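Cytosolic acyl coenzyme A thioester hydrolase (Mus musculus, PDB 2V1O) hydrolyses fatty acyl-CoAs, preferentially palmitoyl-CoA, to free fatty acids and coenzyme A, this chain being the N-terminal of its two hotdog domains. Local coordinates at residues 3-17 with 59-71. Numbering follows the deposited sequence.
With COA (coenzyme A), chain J.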
ATOM      1  N   MET A   3       0.133 -17.610   3.210  1.00 17.43           N
ATOM      2  CA  MET A   3      -0.691 -17.202   4.346  1.00 17.00           C
ATOM      3  C   MET A   3      -0.354 -15.785   4.760  1.00 15.83           C
ATOM      4  O   MET A   3       0.797 -15.352   4.672  1.00 14.90           O
ATOM      5  CB  MET A   3      -0.603 -18.183   5.528  1.00 17.08           C
ATOM      6  CG  MET A   3       0.632 -18.064   6.417  1.00 17.58           C
ATOM      7  SD  MET A   3       0.630 -19.167   7.857  1.00 19.18           S
ATOM      8  CE  MET A   3       0.958 -20.753   7.103  1.00 20.86           C
ATOM      9  N   ARG A   4      -1.379 -15.074   5.210  1.00 14.78           N
ATOM     10  CA  ARG A   4      -1.255 -13.675   5.565  1.00 14.46           C
ATOM     11  C   ARG A   4      -2.343 -13.351   6.567  1.00 13.50           C
ATOM     12  O   ARG A   4      -3.484 -13.804   6.414  1.00 12.50           O
ATOM     13  CB  ARG A   4      -1.416 -12.826   4.299  1.00 14.76           C
ATOM     14  CG  ARG A   4      -1.563 -11.348   4.519  1.00 16.46           C
ATOM     15  CD  ARG A   4      -1.358 -10.572   3.212  1.00 18.22           C
ATOM     16  NE  ARG A   4      -2.594 -10.217   2.506  1.00 19.11           N
ATOM     17  CZ  ARG A   4      -3.483  -9.319   2.936  1.00 19.67           C
ATOM     18  NH1 ARG A   4      -3.312  -8.696   4.098  1.00 18.43           N
ATOM     19  NH2 ARG A   4      -4.562  -9.047   2.201  1.00 19.39           N
ATOM     20  N   ILE A   5      -1.981 -12.584   7.590  1.00 13.29           N
ATOM     21  CA  ILE A   5      -2.941 -12.121   8.584  1.00 13.15           C
ATOM     22  C   ILE A   5      -3.771 -10.987   7.982  1.00 13.00           C
ATOM     23  O   ILE A   5      -3.249 -10.129   7.259  1.00 13.11           O
ATOM     24  CB  ILE A   5      -2.259 -11.678   9.912  1.00 13.89           C
ATOM     25  CG1 ILE A   5      -3.289 -11.580  11.050  1.00 14.45           C
ATOM     26  CG2 ILE A   5      -1.482 -10.369   9.738  1.00 14.40           C
ATOM     27  CD1 ILE A   5      -2.699 -11.870  12.434  1.00 17.21           C
ATOM     28  N   MET A   6      -5.058 -10.996   8.285  1.00 12.67           N
ATOM     29  CA  MET A   6      -5.974  -9.991   7.757  1.00 12.64           C
ATOM     30  C   MET A   6      -5.836  -8.700   8.558  1.00 12.60           C
ATOM     31  O   MET A   6      -5.823  -8.728   9.791  1.00 11.97           O
ATOM     32  CB  MET A   6      -7.404 -10.520   7.774  1.00 13.19           C
ATOM     33  CG  MET A   6      -7.628 -11.735   6.871  1.00 12.87           C
ATOM     34  SD  MET A   6      -7.522 -11.351   5.102  1.00 16.90           S
ATOM     35  CE  MET A   6      -5.768 -11.619   4.822  1.00 13.18           C
ATOM     36  N   ARG A   7      -5.718  -7.584   7.832  1.00 12.03           N
ATOM     37  CA  ARG A   7      -5.435  -6.262   8.402  1.00 13.21           C
ATOM     38  C   ARG A   7      -6.680  -5.371   8.277  1.00 12.00           C
ATOM     39  O   ARG A   7      -7.576  -5.686   7.495  1.00 11.78           O
ATOM     40  CB  ARG A   7      -4.254  -5.617   7.652  1.00 12.78           C
ATOM     41  CG  ARG A   7      -2.965  -6.443   7.650  1.00 15.55           C
ATOM     42  CD  ARG A   7      -2.032  -6.051   6.488  1.00 16.20           C
ATOM     43  NE  ARG A   7      -1.202  -4.882   6.785  1.00 25.04           N
ATOM     44  CZ  ARG A   7      -0.165  -4.475   6.046  1.00 26.21           C
ATOM     45  NH1 ARG A   7       0.198  -5.143   4.953  1.00 27.74           N
ATOM     46  NH2 ARG A   7       0.523  -3.397   6.405  1.00 28.81           N
ATOM     47  N   PRO A   8      -6.746  -4.260   9.041  1.00 12.01           N
ATOM     48  CA  PRO A   8      -7.913  -3.367   8.956  1.00 11.98           C
ATOM     49  C   PRO A   8      -8.296  -2.923   7.536  1.00 12.31           C
ATOM     50  O   PRO A   8      -9.491  -2.843   7.226  1.00 12.11           O
ATOM     51  CB  PRO A   8      -7.481  -2.165   9.800  1.00 12.22           C
ATOM     52  CG  PRO A   8      -6.602  -2.781  10.838  1.00 12.18           C
ATOM     53  CD  PRO A   8      -5.797  -3.795  10.068  1.00 11.79           C
ATOM     54  N   ASP A   9      -7.304  -2.659   6.684  1.00 12.08           N
ATOM     55  CA  ASP A   9      -7.593  -2.226   5.309  1.00 13.43           C
ATOM     56  C   ASP A   9      -8.165  -3.337   4.419  1.00 13.00           C
ATOM     57  O   ASP A   9      -8.682  -3.059   3.336  1.00 13.67           O
ATOM     58  CB  ASP A   9      -6.385  -1.543   4.654  1.00 13.54           C
ATOM     59  CG  ASP A   9      -6.411  -0.012   4.812  1.00 16.30           C
ATOM     60  OD1 ASP A   9      -6.957   0.505   5.806  1.00 15.63           O
ATOM     61  OD2 ASP A   9      -5.892   0.684   3.912  1.00 20.43           O
ATOM     62  N   ASP A  10      -8.097  -4.578   4.902  1.00 12.82           N
ATOM     63  CA  ASP A  10      -8.659  -5.739   4.213  1.00 13.35           C
ATOM     64  C   ASP A  10     -10.143  -5.921   4.520  1.00 13.32           C
ATOM     65  O   ASP A  10     -10.780  -6.788   3.938  1.00 13.62           O
ATOM     66  CB  ASP A  10      -7.929  -7.016   4.629  1.00 13.23           C
ATOM     67  CG  ASP A  10      -6.471  -7.006   4.248  1.00 13.34           C
ATOM     68  OD1 ASP A  10      -6.139  -6.590   3.119  1.00 12.62           O
ATOM     69  OD2 ASP A  10      -5.654  -7.433   5.084  1.00 13.87           O
ATOM     70  N   ALA A  11     -10.673  -5.123   5.446  1.00 13.34           N
ATOM     71  CA  ALA A  11     -12.011  -5.359   5.990  1.00 13.94           C
ATOM     72  C   ALA A  11     -12.924  -4.143   5.941  1.00 14.60           C
ATOM     73  O   ALA A  11     -12.463  -2.994   5.916  1.00 14.34           O
ATOM     74  CB  ALA A  11     -11.922  -5.894   7.416  1.00 13.19           C
ATOM     75  N   ASN A  12     -14.228  -4.416   5.932  1.00 15.73           N
ATOM     76  CA  ASN A  12     -15.252  -3.369   5.990  1.00 17.58           C
ATOM     77  C   ASN A  12     -15.387  -2.761   7.392  1.00 18.11           C
ATOM     78  O   ASN A  12     -14.606  -3.083   8.296  1.00 18.30           O
ATOM     79  CB  ASN A  12     -16.602  -3.893   5.473  1.00 17.86           C
ATOM     80  CG  ASN A  12     -17.200  -4.986   6.354  1.00 18.74           C
ATOM     81  OD1 ASN A  12     -16.927  -5.067   7.548  1.00 20.07           O
ATOM     82  ND2 ASN A  12     -18.042  -5.823   5.758  1.00 20.84           N
ATOM     83  N   VAL A  13     -16.378  -1.891   7.572  1.00 18.89           N
ATOM     84  CA  VAL A  13     -16.583  -1.195   8.848  1.00 19.97           C
ATOM     85  C   VAL A  13     -17.018  -2.119   9.992  1.00 20.19           C
ATOM     86  O   VAL A  13     -16.955  -1.742  11.159  1.00 20.86           O
ATOM     87  CB  VAL A  13     -17.571   0.007   8.717  1.00 19.82           C
ATOM     88  CG1 VAL A  13     -16.937   1.137   7.920  1.00 20.61           C
ATOM     89  CG2 VAL A  13     -18.905  -0.432   8.097  1.00 20.23           C
ATOM     90  N   ALA A  14     -17.445  -3.330   9.646  1.00 20.77           N
ATOM     91  CA  ALA A  14     -17.855  -4.328  10.640  1.00 20.72           C
ATOM     92  C   ALA A  14     -16.713  -5.271  11.068  1.00 20.52           C
ATOM     93  O   ALA A  14     -16.888  -6.089  11.977  1.00 21.13           O
ATOM     94  CB  ALA A  14     -19.051  -5.122  10.119  1.00 20.94           C
ATOM     95  N   GLY A  15     -15.552  -5.151  10.417  1.00 19.93           N
ATOM     96  CA  GLY A  15     -14.386  -5.992  10.722  1.00 19.11           C
ATOM     97  C   GLY A  15     -14.280  -7.261   9.884  1.00 18.28           C
ATOM     98  O   GLY A  15     -13.400  -8.101  10.112  1.00 17.95           O
ATOM     99  N   ASN A  16     -15.179  -7.403   8.917  1.00 17.70           N
ATOM    100  CA  ASN A  16     -15.193  -8.567   8.038  1.00 17.06           C
ATOM    101  C   ASN A  16     -14.482  -8.285   6.724  1.00 15.84           C
ATOM    102  O   ASN A  16     -14.663  -7.229   6.121  1.00 15.32           O
ATOM    103  CB  ASN A  16     -16.628  -9.060   7.795  1.00 18.04           C
ATOM    104  CG  ASN A  16     -17.266  -9.643   9.049  1.00 19.56           C
ATOM    105  OD1 ASN A  16     -18.168  -9.043   9.635  1.00 22.79           O
ATOM    106  ND2 ASN A  16     -16.790 -10.805   9.473  1.00 21.54           N
ATOM    107  N   VAL A  17     -13.663  -9.242   6.299  1.00 14.54           N
ATOM    108  CA  VAL A  17     -12.792  -9.091   5.141  1.00 13.31           C
ATOM    109  C   VAL A  17     -13.611  -8.951   3.855  1.00 12.44           C
ATOM    110  O   VAL A  17     -14.596  -9.651   3.682  1.00 12.24           O
ATOM    111  CB  VAL A  17     -11.809 -10.285   5.032  1.00 13.35           C
ATOM    112  CG1 VAL A  17     -11.019 -10.235   3.727  1.00 12.97           C
ATOM    113  CG2 VAL A  17     -10.873 -10.314   6.251  1.00 13.28           C
ATOM    114  N   LEU A  59     -18.369 -18.835   1.390  1.00 15.87           N
ATOM    115  CA  LEU A  59     -19.118 -19.668   2.336  1.00 16.62           C
ATOM    116  C   LEU A  59     -19.186 -19.141   3.773  1.00 16.97           C
ATOM    117  O   LEU A  59     -20.168 -19.374   4.484  1.00 16.12           O
ATOM    118  CB  LEU A  59     -18.526 -21.084   2.337  1.00 16.77           C
ATOM    119  CG  LEU A  59     -18.326 -21.777   0.980  1.00 17.68           C
ATOM    120  CD1 LEU A  59     -17.699 -23.159   1.158  1.00 18.82           C
ATOM    121  CD2 LEU A  59     -19.634 -21.877   0.191  1.00 19.21           C
ATOM    122  N   SER A  60     -18.129 -18.463   4.209  1.00 17.15           N
ATOM    123  CA  SER A  60     -18.064 -17.941   5.567  1.00 17.77           C
ATOM    124  C   SER A  60     -17.190 -16.689   5.613  1.00 17.79           C
ATOM    125  O   SER A  60     -16.248 -16.559   4.825  1.00 17.69           O
ATOM    126  CB  SER A  60     -17.568 -19.010   6.557  1.00 18.14           C
ATOM    127  OG  SER A  60     -16.242 -19.418   6.268  1.00 19.74           O
ATOM    128  N   PRO A  61     -17.516 -15.753   6.523  1.00 18.15           N
ATOM    129  CA  PRO A  61     -16.740 -14.529   6.628  1.00 17.93           C
ATOM    130  C   PRO A  61     -15.356 -14.779   7.219  1.00 17.85           C
ATOM    131  O   PRO A  61     -15.108 -15.823   7.839  1.00 17.03           O
ATOM    132  CB  PRO A  61     -17.581 -13.667   7.574  1.00 18.22           C
ATOM    133  CG  PRO A  61     -18.316 -14.638   8.406  1.00 18.84           C
ATOM    134  CD  PRO A  61     -18.632 -15.779   7.493  1.00 18.54           C
ATOM    135  N   MET A  62     -14.463 -13.826   6.990  1.00 17.67           N
ATOM    136  CA  MET A  62     -13.167 -13.808   7.632  1.00 18.35           C
ATOM    137  C   MET A  62     -13.073 -12.476   8.357  1.00 17.76           C
ATOM    138  O   MET A  62     -13.708 -11.496   7.952  1.00 17.49           O
ATOM    139  CB  MET A  62     -12.067 -13.924   6.585  1.00 18.11           C
ATOM    140  CG  MET A  62     -10.706 -14.329   7.132  1.00 19.59           C
ATOM    141  SD  MET A  62      -9.541 -14.610   5.786  1.00 20.97           S
ATOM    142  CE  MET A  62     -10.425 -15.778   4.773  1.00 19.45           C
ATOM    143  N   CYS A  63     -12.288 -12.440   9.427  1.00 17.18           N
ATOM    144  CA  CYS A  63     -12.210 -11.256  10.267  1.00 17.48           C
ATOM    145  C   CYS A  63     -10.796 -10.724  10.323  1.00 16.55           C
ATOM    146  O   CYS A  63      -9.837 -11.466  10.100  1.00 16.21           O
ATOM    147  CB  CYS A  63     -12.692 -11.579  11.688  1.00 17.81           C
ATOM    148  SG  CYS A  63     -14.389 -12.127  11.760  1.00 22.42           S
ATOM    149  N   ILE A  64     -10.674  -9.433  10.628  1.00 15.67           N
ATOM    150  CA  ILE A  64      -9.387  -8.835  10.950  1.00 15.12           C
ATOM    151  C   ILE A  64      -8.710  -9.705  12.003  1.00 14.59           C
ATOM    152  O   ILE A  64      -9.339 -10.103  12.997  1.00 14.35           O
ATOM    153  CB  ILE A  64      -9.550  -7.388  11.507  1.00 14.92           C
ATOM    154  CG1 ILE A  64     -10.098  -6.448  10.430  1.00 15.51           C
ATOM    155  CG2 ILE A  64      -8.224  -6.851  12.033  1.00 15.47           C
ATOM    156  CD1 ILE A  64     -10.733  -5.168  11.007  1.00 15.19           C
ATOM    157  N   GLY A  65      -7.441 -10.022  11.762  1.00 14.47           N
ATOM    158  CA  GLY A  65      -6.634 -10.744  12.731  1.00 14.38           C
ATOM    159  C   GLY A  65      -6.607 -12.243  12.497  1.00 13.97           C
ATOM    160  O   GLY A  65      -5.781 -12.944  13.071  1.00 13.90           O
ATOM    161  N   GLU A  66      -7.525 -12.736  11.669  1.00 13.95           N
ATOM    162  CA  GLU A  66      -7.481 -14.139  11.239  1.00 14.16           C
ATOM    163  C   GLU A  66      -6.455 -14.298  10.118  1.00 13.47           C
ATOM    164  O   GLU A  66      -6.107 -13.320   9.446  1.00 13.36           O
ATOM    165  CB  GLU A  66      -8.874 -14.639  10.836  1.00 14.25           C
ATOM    166  CG  GLU A  66      -9.834 -14.631  12.022  1.00 15.27           C
ATOM    167  CD  GLU A  66     -11.227 -15.154  11.712  1.00 16.25           C
ATOM    168  OE1 GLU A  66     -11.686 -15.060  10.550  1.00 16.28           O
ATOM    169  OE2 GLU A  66     -11.870 -15.651  12.663  1.00 18.26           O
ATOM    170  N   VAL A  67      -5.953 -15.521   9.951  1.00 12.82           N
ATOM    171  CA  VAL A  67      -4.935 -15.810   8.949  1.00 12.29           C
ATOM    172  C   VAL A  67      -5.605 -16.482   7.760  1.00 12.09           C
ATOM    173  O   VAL A  67      -6.249 -17.524   7.905  1.00 11.91           O
ATOM    174  CB  VAL A  67      -3.809 -16.731   9.485  1.00 12.37           C
ATOM    175  CG1 VAL A  67      -2.866 -17.146   8.340  1.00 11.72           C
ATOM    176  CG2 VAL A  67      -3.031 -16.055  10.627  1.00 12.85           C
ATOM    177  N   ALA A  68      -5.453 -15.860   6.595  1.00 11.73           N
ATOM    178  CA  ALA A  68      -5.899 -16.433   5.333  1.00 11.69           C
ATOM    179  C   ALA A  68      -4.833 -17.401   4.817  1.00 12.04           C
ATOM    180  O   ALA A  68      -3.678 -17.019   4.634  1.00 12.02           O
ATOM    181  CB  ALA A  68      -6.137 -15.332   4.332  1.00 12.19           C
ATOM    182  N   HIS A  69      -5.221 -18.655   4.619  1.00 11.64           N
ATOM    183  CA  HIS A  69      -4.344 -19.673   4.037  1.00 12.30           C
ATOM    184  C   HIS A  69      -4.797 -19.907   2.606  1.00 12.45           C
ATOM    185  O   HIS A  69      -5.947 -20.253   2.388  1.00 13.59           O
ATOM    186  CB  HIS A  69      -4.468 -20.995   4.802  1.00 12.09           C
ATOM    187  CG  HIS A  69      -3.782 -21.010   6.134  1.00 12.03           C
ATOM    188  ND1 HIS A  69      -4.334 -20.447   7.266  1.00 12.43           N
ATOM    189  CD2 HIS A  69      -2.615 -21.573   6.526  1.00 10.41           C
ATOM    190  CE1 HIS A  69      -3.519 -20.635   8.289  1.00  9.74           C
ATOM    191  NE2 HIS A  69      -2.473 -21.321   7.868  1.00 13.44           N
ATOM    192  N   VAL A  70      -3.899 -19.721   1.639  1.00 12.99           N
ATOM    193  CA  VAL A  70      -4.240 -19.902   0.221  1.00 13.12           C
ATOM    194  C   VAL A  70      -3.352 -20.978  -0.401  1.00 13.66           C
ATOM    195  O   VAL A  70      -2.120 -20.914  -0.322  1.00 14.17           O
ATOM    196  CB  VAL A  70      -4.147 -18.567  -0.576  1.00 13.38           C
ATOM    197  CG1 VAL A  70      -4.509 -18.791  -2.046  1.00 13.77           C
ATOM    198  CG2 VAL A  70      -5.058 -17.518   0.030  1.00 13.99           C
ATOM    199  N   SER A  71      -3.986 -21.979  -0.999  1.00 13.37           N
ATOM    200  CA  SER A  71      -3.267 -23.095  -1.593  1.00 13.82           C
ATOM    201  C   SER A  71      -3.793 -23.371  -3.000  1.00 13.02           C
ATOM    202  O   SER A  71      -4.993 -23.308  -3.245  1.00 12.40           O
ATOM    203  CB  SER A  71      -3.374 -24.333  -0.700  1.00 14.20           C
ATOM    204  OG  SER A  71      -4.718 -24.767  -0.580  1.00 17.57           O
TER
HETATM  205  N1A COA J1162     -24.806 -16.916  -4.050  1.00 25.20           N
HETATM  206  C2A COA J1162     -25.935 -16.139  -4.227  1.00 25.76           C
HETATM  207  N3A COA J1162     -26.869 -16.047  -3.213  1.00 24.98           N
HETATM  208  C4A COA J1162     -26.681 -16.716  -2.040  1.00 25.67           C
HETATM  209  C5A COA J1162     -25.547 -17.502  -1.837  1.00 25.51           C
HETATM  210  C6A COA J1162     -24.598 -17.597  -2.856  1.00 25.97           C
HETATM  211  N6A COA J1162     -23.456 -18.259  -2.659  1.00 25.25           N
HETATM  212  N7A COA J1162     -25.626 -18.045  -0.596  1.00 26.23           N
HETATM  213  C8A COA J1162     -26.772 -17.624  -0.016  1.00 25.92           C
HETATM  214  N9A COA J1162     -27.441 -16.807  -0.901  1.00 25.47           N
HETATM  215  C1B COA J1162     -28.614 -15.970  -0.601  1.00 24.13           C
HETATM  216  C2B COA J1162     -29.876 -16.803  -0.421  1.00 24.50           C
HETATM  217  O2B COA J1162     -30.440 -17.188  -1.652  1.00 24.23           O
HETATM  218  C3B COA J1162     -30.733 -15.822   0.356  1.00 24.30           C
HETATM  219  O3B COA J1162     -31.386 -14.907  -0.494  1.00 24.81           O
HETATM  220  P3B COA J1162     -32.936 -15.104  -0.877  1.00 25.28           P
HETATM  221  O7A COA J1162     -33.030 -16.300  -1.788  1.00 25.06           O
HETATM  222  O8A COA J1162     -33.715 -15.364   0.383  1.00 24.48           O
HETATM  223  O9A COA J1162     -33.439 -13.856  -1.556  1.00 26.17           O
HETATM  224  C4B COA J1162     -29.731 -15.047   1.200  1.00 24.68           C
HETATM  225  O4B COA J1162     -28.464 -15.310   0.637  1.00 24.93           O
HETATM  226  C5B COA J1162     -29.754 -15.481   2.661  1.00 26.37           C
HETATM  227  O5B COA J1162     -29.648 -16.889   2.721  1.00 26.37           O
HETATM  228  P1A COA J1162     -29.534 -17.641   4.133  1.00 27.33           P
HETATM  229  O1A COA J1162     -30.428 -16.960   5.126  1.00 28.33           O
HETATM  230  O2A COA J1162     -29.877 -19.093   3.916  1.00 28.18           O
HETATM  231  O3A COA J1162     -27.991 -17.480   4.565  1.00 28.55           O
HETATM  232  P2A COA J1162     -26.838 -18.551   4.244  1.00 29.36           P
HETATM  233  O4A COA J1162     -27.061 -19.239   2.918  1.00 28.15           O
HETATM  234  O5A COA J1162     -26.708 -19.544   5.376  1.00 29.53           O
HETATM  235  O6A COA J1162     -25.522 -17.628   4.195  1.00 29.80           O
HETATM  236  CBP COA J1162     -24.122 -15.819   3.454  1.00 26.37           C
HETATM  237  CCP COA J1162     -25.346 -16.682   3.155  1.00 27.71           C
HETATM  238  CDP COA J1162     -23.765 -15.007   2.203  1.00 27.95           C
HETATM  239  CEP COA J1162     -24.508 -14.850   4.568  1.00 26.65           C
HETATM  240  CAP COA J1162     -22.952 -16.716   3.895  1.00 24.22           C
HETATM  241  OAP COA J1162     -22.644 -17.699   2.931  1.00 24.12           O
HETATM  242  C9P COA J1162     -21.709 -15.923   4.190  1.00 23.48           C
HETATM  243  O9P COA J1162     -21.615 -15.210   5.385  1.00 23.44           O
HETATM  244  N8P COA J1162     -20.738 -15.939   3.283  1.00 22.48           N
HETATM  245  C7P COA J1162     -19.548 -15.126   3.444  1.00 22.67           C
HETATM  246  C6P COA J1162     -19.809 -13.703   2.964  1.00 21.17           C
HETATM  247  C5P COA J1162     -18.541 -12.895   3.057  1.00 22.66           C
HETATM  248  O5P COA J1162     -18.098 -12.569   4.178  1.00 22.50           O
HETATM  249  N4P COA J1162     -17.960 -12.579   1.889  1.00 21.53           N
HETATM  250  C3P COA J1162     -16.546 -12.244   1.776  1.00 24.28           C
HETATM  251  C2P COA J1162     -15.630 -13.414   2.162  1.00 26.11           C
HETATM  252  S1P COA J1162     -13.909 -12.870   2.111  1.00 30.39           S
HETATM  253  O   HOH W   1     -15.778 -11.710   5.359  1.00 20.40           O
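Met6 crosses Met62 at about a right angle, its CG lying 3.6 Å from Met62 SD, while its CE rests on Ala68 CB. Bends at chi2 (-69°) and chi3 (90°) bring this methyl back over the centre of one face of the Arg4 guanidinium. Ile64 turns its CG1 branch onto Ala11, with CG1 3.6 Å from Ala11 CB, and its CD1 reaches Gly15 CA. Met3 and His69 run side by side: Met3 CB covers one ring face, 4.3 Å from the ring centroid, and Met3 SD approaches obliquely.

Backbone bonds hold these side chains in register. Arg4 and Ala68 form an antiparallel hydrogen-bonded pair, and Met6 N donates almost straight along the Glu66 C=O, at 2.8 Å from Glu66 O. This joins strand 2-5, outermost within this chain, to strand 67-77 in the antiparallel sheet of the hotdog fold, whose helix 19-38 packs against Ala68 and Val70. Beyond the strands, Gly15 O accepts from Ile64 N, and Val17 N donates to Met62 O at 2.8 Å, tying the loop that carries the active-site residue Asn12 to the segment lining the coenzyme A pocket. A water accepts from Met62 N and lies within hydrogen-bonding distance of Val17 O and coenzyme A O5P.

Asp10 ties the loop back to strand 2-5: Arg4 forms a salt bridge with it, end-on through NH1 and NH2, one nitrogen to each oxygen, and Asp10 OD2 also accepts from Arg7 N, at 2.8 Å on the anti side. Asn12 OD1 takes Ala14 N in an Asx turn, at 2.8 Å, and Asn16 N from the opposite face of its amide. Within the type II turn of residues 63-66, Glu66 OE1 accepts from Cys63 N, and Asn92 bonds its OE2.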